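Local atomic coordinates of trimethylamine-N-oxide reductase (PDB entry 7L5I), a protein that probably reduces S- and N-oxide substrates such as trimethylamine N-oxide at a molybdenum centre carried by two molybdopterin guanine dinucleotides. Residues A[85-93]-A[103-114]. Numbering follows the deposited sequence.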
loop_
_atom_site.group_PDB
_atom_site.type_symbol
_atom_site.label_atom_id
_atom_site.label_comp_id
_atom_site.label_asym_id
_atom_site.label_seq_id
_atom_site.Cartn_x
_atom_site.Cartn_y
_atom_site.Cartn_z
ATOM N N CYS A 85 18.023 15.985 -16.043
ATOM C CA CYS A 85 18.421 15.583 -17.384
ATOM C C CYS A 85 18.695 14.087 -17.372
ATOM O O CYS A 85 18.926 13.509 -16.305
ATOM C CB CYS A 85 19.681 16.325 -17.846
ATOM S SG CYS A 85 19.705 18.112 -17.540
ATOM N N PRO A 86 18.691 13.434 -18.532
ATOM C CA PRO A 86 19.097 12.016 -18.583
ATOM C C PRO A 86 20.517 11.844 -18.062
ATOM O O PRO A 86 21.405 12.628 -18.380
ATOM C CB PRO A 86 18.991 11.671 -20.070
ATOM C CG PRO A 86 18.102 12.747 -20.667
ATOM C CD PRO A 86 18.362 13.974 -19.869
ATOM N N MET A 87 20.719 10.824 -17.227
ATOM C CA MET A 87 22.006 10.553 -16.595
ATOM C C MET A 87 22.325 9.073 -16.727
ATOM O O MET A 87 21.433 8.227 -16.590
ATOM C CB MET A 87 22.002 10.902 -15.109
ATOM C CG MET A 87 21.497 12.263 -14.795
ATOM S SD MET A 87 22.695 13.531 -15.190
ATOM C CE MET A 87 23.730 13.501 -13.808
ATOM N N VAL A 88 23.600 8.770 -16.943
ATOM C CA VAL A 88 24.104 7.407 -16.996
ATOM C C VAL A 88 25.310 7.280 -16.067
ATOM O O VAL A 88 26.145 8.182 -15.996
ATOM C CB VAL A 88 24.488 7.017 -18.443
ATOM C CG1 VAL A 88 24.952 5.560 -18.510
ATOM C CG2 VAL A 88 23.317 7.247 -19.362
ATOM N N ARG A 89 25.402 6.162 -15.355
ATOM C CA ARG A 89 26.579 5.910 -14.542
ATOM C C ARG A 89 27.845 5.941 -15.395
ATOM O O ARG A 89 27.913 5.316 -16.456
ATOM C CB ARG A 89 26.543 4.521 -13.880
ATOM C CG ARG A 89 25.702 4.361 -12.715
ATOM C CD ARG A 89 26.153 3.129 -11.925
ATOM N NE ARG A 89 26.122 1.846 -12.643
ATOM C CZ ARG A 89 27.188 1.130 -12.989
ATOM N NH1 ARG A 89 28.416 1.548 -12.721
ATOM N NH2 ARG A 89 27.031 -0.043 -13.592
ATOM N N LYS A 90 28.887 6.603 -14.862
ATOM C CA LYS A 90 30.189 6.628 -15.533
ATOM C C LYS A 90 30.662 5.233 -15.933
ATOM O O LYS A 90 31.095 5.015 -17.073
ATOM C CB LYS A 90 31.214 7.290 -14.606
ATOM C CG LYS A 90 32.601 7.461 -15.203
ATOM C CD LYS A 90 33.536 8.166 -14.218
ATOM C CE LYS A 90 34.904 8.439 -14.842
ATOM N NZ LYS A 90 34.847 8.628 -16.324
ATOM N N GLY A 91 30.627 4.277 -14.997
ATOM C CA GLY A 91 31.155 2.956 -15.284
ATOM C C GLY A 91 30.311 2.168 -16.254
ATOM O O GLY A 91 30.811 1.305 -16.984
ATOM N N PHE A 92 29.016 2.457 -16.297
ATOM C CA PHE A 92 28.166 1.804 -17.275
ATOM C C PHE A 92 28.407 2.370 -18.658
ATOM O O PHE A 92 28.432 1.621 -19.638
ATOM C CB PHE A 92 26.699 1.950 -16.884
ATOM C CG PHE A 92 25.793 1.118 -17.719
ATOM C CD1 PHE A 92 25.493 -0.184 -17.356
ATOM C CD2 PHE A 92 25.229 1.634 -18.846
ATOM C CE1 PHE A 92 24.634 -0.947 -18.136
ATOM C CE2 PHE A 92 24.388 0.880 -19.629
ATOM C CZ PHE A 92 24.098 -0.421 -19.274
ATOM N N LEU A 93 28.553 3.697 -18.774
ATOM C CA LEU A 93 28.849 4.273 -20.093
ATOM C C LEU A 93 30.113 3.661 -20.682
ATOM O O LEU A 93 30.207 3.450 -21.900
ATOM C CB LEU A 93 29.039 5.783 -19.985
ATOM C CG LEU A 93 27.947 6.753 -20.345
ATOM C CD1 LEU A 93 28.571 8.137 -20.394
ATOM C CD2 LEU A 93 27.285 6.396 -21.650
ATOM N N MET A 103 29.469 -1.110 -8.482
ATOM C CA MET A 103 29.495 0.338 -8.442
ATOM C C MET A 103 28.097 0.954 -8.446
ATOM O O MET A 103 27.986 2.168 -8.288
ATOM C CB MET A 103 30.300 0.876 -9.625
ATOM C CG MET A 103 31.791 0.585 -9.534
ATOM S SD MET A 103 32.570 1.455 -8.161
ATOM C CE MET A 103 32.342 3.166 -8.645
ATOM N N ARG A 104 27.037 0.164 -8.593
ATOM C CA ARG A 104 25.700 0.731 -8.493
ATOM C C ARG A 104 25.511 1.323 -7.100
ATOM O O ARG A 104 25.870 0.703 -6.093
ATOM C CB ARG A 104 24.635 -0.327 -8.782
ATOM C CG ARG A 104 24.495 -0.610 -10.248
ATOM C CD ARG A 104 23.496 -1.727 -10.575
ATOM N NE ARG A 104 23.561 -2.007 -12.014
ATOM C CZ ARG A 104 23.522 -3.204 -12.579
ATOM N NH1 ARG A 104 23.401 -4.306 -11.857
ATOM N NH2 ARG A 104 23.597 -3.301 -13.903
ATOM N N GLY A 105 24.994 2.551 -7.063
ATOM C CA GLY A 105 24.758 3.270 -5.832
ATOM C C GLY A 105 25.926 4.098 -5.351
ATOM O O GLY A 105 25.776 4.843 -4.384
ATOM N N ARG A 106 27.094 4.005 -6.012
ATOM C CA ARG A 106 28.273 4.719 -5.520
ATOM C C ARG A 106 29.184 5.206 -6.641
ATOM O O ARG A 106 30.371 5.449 -6.391
ATOM C CB ARG A 106 29.046 3.808 -4.554
ATOM C CG ARG A 106 29.440 2.472 -5.138
ATOM C CD ARG A 106 30.063 1.529 -4.081
ATOM N NE ARG A 106 30.685 0.361 -4.712
ATOM C CZ ARG A 106 31.998 0.186 -4.900
ATOM N NH1 ARG A 106 32.880 1.096 -4.488
ATOM N NH2 ARG A 106 32.433 -0.920 -5.498
ATOM N N ASP A 107 28.666 5.384 -7.845
ATOM C CA ASP A 107 29.427 5.784 -9.016
ATOM C C ASP A 107 29.142 7.254 -9.304
ATOM O O ASP A 107 28.229 7.862 -8.746
ATOM C CB ASP A 107 29.043 4.873 -10.202
ATOM C CG ASP A 107 30.078 4.863 -11.332
ATOM O OD1 ASP A 107 31.116 5.556 -11.249
ATOM O OD2 ASP A 107 29.853 4.114 -12.313
ATOM N N GLU A 108 29.958 7.847 -10.161
ATOM C CA GLU A 108 29.678 9.204 -10.620
ATOM C C GLU A 108 28.673 9.138 -11.765
ATOM O O GLU A 108 28.620 8.155 -12.497
ATOM C CB GLU A 108 30.961 9.905 -11.068
ATOM C CG GLU A 108 32.012 9.979 -9.949
ATOM C CD GLU A 108 33.331 10.590 -10.392
ATOM O OE1 GLU A 108 33.719 11.626 -9.812
ATOM O OE2 GLU A 108 33.981 10.029 -11.306
ATOM N N TRP A 109 27.863 10.191 -11.899
ATOM C CA TRP A 109 26.852 10.254 -12.939
ATOM C C TRP A 109 27.296 11.171 -14.066
ATOM O O TRP A 109 27.925 12.206 -13.833
ATOM C CB TRP A 109 25.526 10.742 -12.380
ATOM C CG TRP A 109 24.924 9.743 -11.503
ATOM C CD1 TRP A 109 25.062 9.640 -10.142
ATOM C CD2 TRP A 109 24.078 8.675 -11.908
ATOM N NE1 TRP A 109 24.331 8.577 -9.680
ATOM C CE2 TRP A 109 23.723 7.959 -10.742
ATOM C CE3 TRP A 109 23.582 8.254 -13.139
ATOM C CZ2 TRP A 109 22.889 6.850 -10.775
ATOM C CZ3 TRP A 109 22.742 7.176 -13.169
ATOM C CH2 TRP A 109 22.419 6.462 -12.002
ATOM N N VAL A 110 26.955 10.788 -15.289
ATOM C CA VAL A 110 27.277 11.564 -16.482
ATOM C C VAL A 110 25.981 12.034 -17.115
ATOM O O VAL A 110 25.086 11.225 -17.374
ATOM C CB VAL A 110 28.107 10.733 -17.481
ATOM C CG1 VAL A 110 28.420 11.559 -18.712
ATOM C CG2 VAL A 110 29.372 10.221 -16.815
ATOM N N ARG A 111 25.852 13.342 -17.331
ATOM C CA ARG A 111 24.706 13.862 -18.063
ATOM C C ARG A 111 24.875 13.567 -19.543
ATOM O O ARG A 111 25.958 13.785 -20.107
ATOM C CB ARG A 111 24.539 15.368 -17.877
ATOM C CG ARG A 111 23.749 16.062 -19.031
ATOM C CD ARG A 111 23.340 17.435 -18.591
ATOM N NE ARG A 111 22.646 18.360 -19.502
ATOM C CZ ARG A 111 21.762 18.101 -20.466
ATOM N NH1 ARG A 111 21.224 19.145 -21.067
ATOM N NH2 ARG A 111 21.433 16.871 -20.882
ATOM N N VAL A 112 23.799 13.087 -20.173
ATOM C CA VAL A 112 23.779 12.774 -21.594
ATOM C C VAL A 112 22.522 13.372 -22.214
ATOM O O VAL A 112 21.610 13.819 -21.524
ATOM C CB VAL A 112 23.848 11.261 -21.876
ATOM C CG1 VAL A 112 25.126 10.660 -21.247
ATOM C CG2 VAL A 112 22.636 10.558 -21.349
ATOM N N SER A 113 22.477 13.356 -23.544
ATOM C CA SER A 113 21.300 13.824 -24.237
ATOM C C SER A 113 20.210 12.756 -24.210
ATOM O O SER A 113 20.464 11.565 -23.998
ATOM C CB SER A 113 21.649 14.164 -25.693
ATOM O OG SER A 113 22.020 12.985 -26.395
ATOM N N TRP A 114 18.987 13.194 -24.490
ATOM C CA TRP A 114 17.899 12.237 -24.669
ATOM C C TRP A 114 18.211 11.255 -25.789
ATOM O O TRP A 114 18.010 10.050 -25.629
ATOM C CB TRP A 114 16.599 12.968 -24.955
ATOM C CG TRP A 114 15.853 13.369 -23.704
ATOM C CD1 TRP A 114 15.688 14.636 -23.222
ATOM C CD2 TRP A 114 15.202 12.496 -22.783
ATOM N NE1 TRP A 114 14.951 14.610 -22.048
ATOM C CE2 TRP A 114 14.650 13.304 -21.754
ATOM C CE3 TRP A 114 15.028 11.114 -22.716
ATOM C CZ2 TRP A 114 13.922 12.771 -20.696
ATOM C CZ3 TRP A 114 14.318 10.588 -21.661
ATOM C CH2 TRP A 114 13.778 11.409 -20.665
#
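Pro86 lays its CG over one face of the Trp114 indole, 3.6 Å from the centroid of the five-membered ring, a CH-pi contact. This ring, the Trp109 ring and the Arg111 guanidinium flank an antiparallel beta pair in the molybdopterin oxidoreductase region. The Trp109 ring takes Arg89 CG over one face, toward the rim, and has Val88 N in plane at its edge. In one of its two conformers Cys85 SG lies over one face of the Arg111 guanidinium. Glu536 takes a salt bridge from Arg111 NH1 and, through its carbonyl, a hydrogen bond from Trp114 NE1. The Trp114 side chain is about 9 Å from a bound MGD.

Strand 109-111 is an edge strand of a mixed sheet within this chain, and strand 87-89 joins it to strand 500-503. Val88 and Val110 form the hydrogen-bonded pair, with Val88 N to Val110 O at 2.9 Å and Val110 N to Val88 O at 2.8 Å. Val112 N extends the pairing with a nearly straight bond to Pro86 O (174°). Met87 is bent at chi2 and chi3. This brings its CE to 3.6 Å from Trp109 CB, while SD packs on Arg111. On the other face, Val88 CG2 meets Val112 CG2 and Leu93 CD1 meets Val110 CG1.

Arg89 is the N-cap residue of helix 90-94. Lys90 N, in the first turn, donates to Glu108 O. With chi1 at -160°, Asp107 swings its carboxylate toward this helix start and forms a salt bridge with Arg89. Arg89 NE and Arg104 NH2 both pair with Asp499, which probably offsets the closeness of the two arginines. Asp107 OD2 accepts two bonds, both 21° out of the carboxylate plane: Gly91 N on its syn side at 2.8 Å, and a bent one from Arg89 NH1 on its anti side at 3.0 Å.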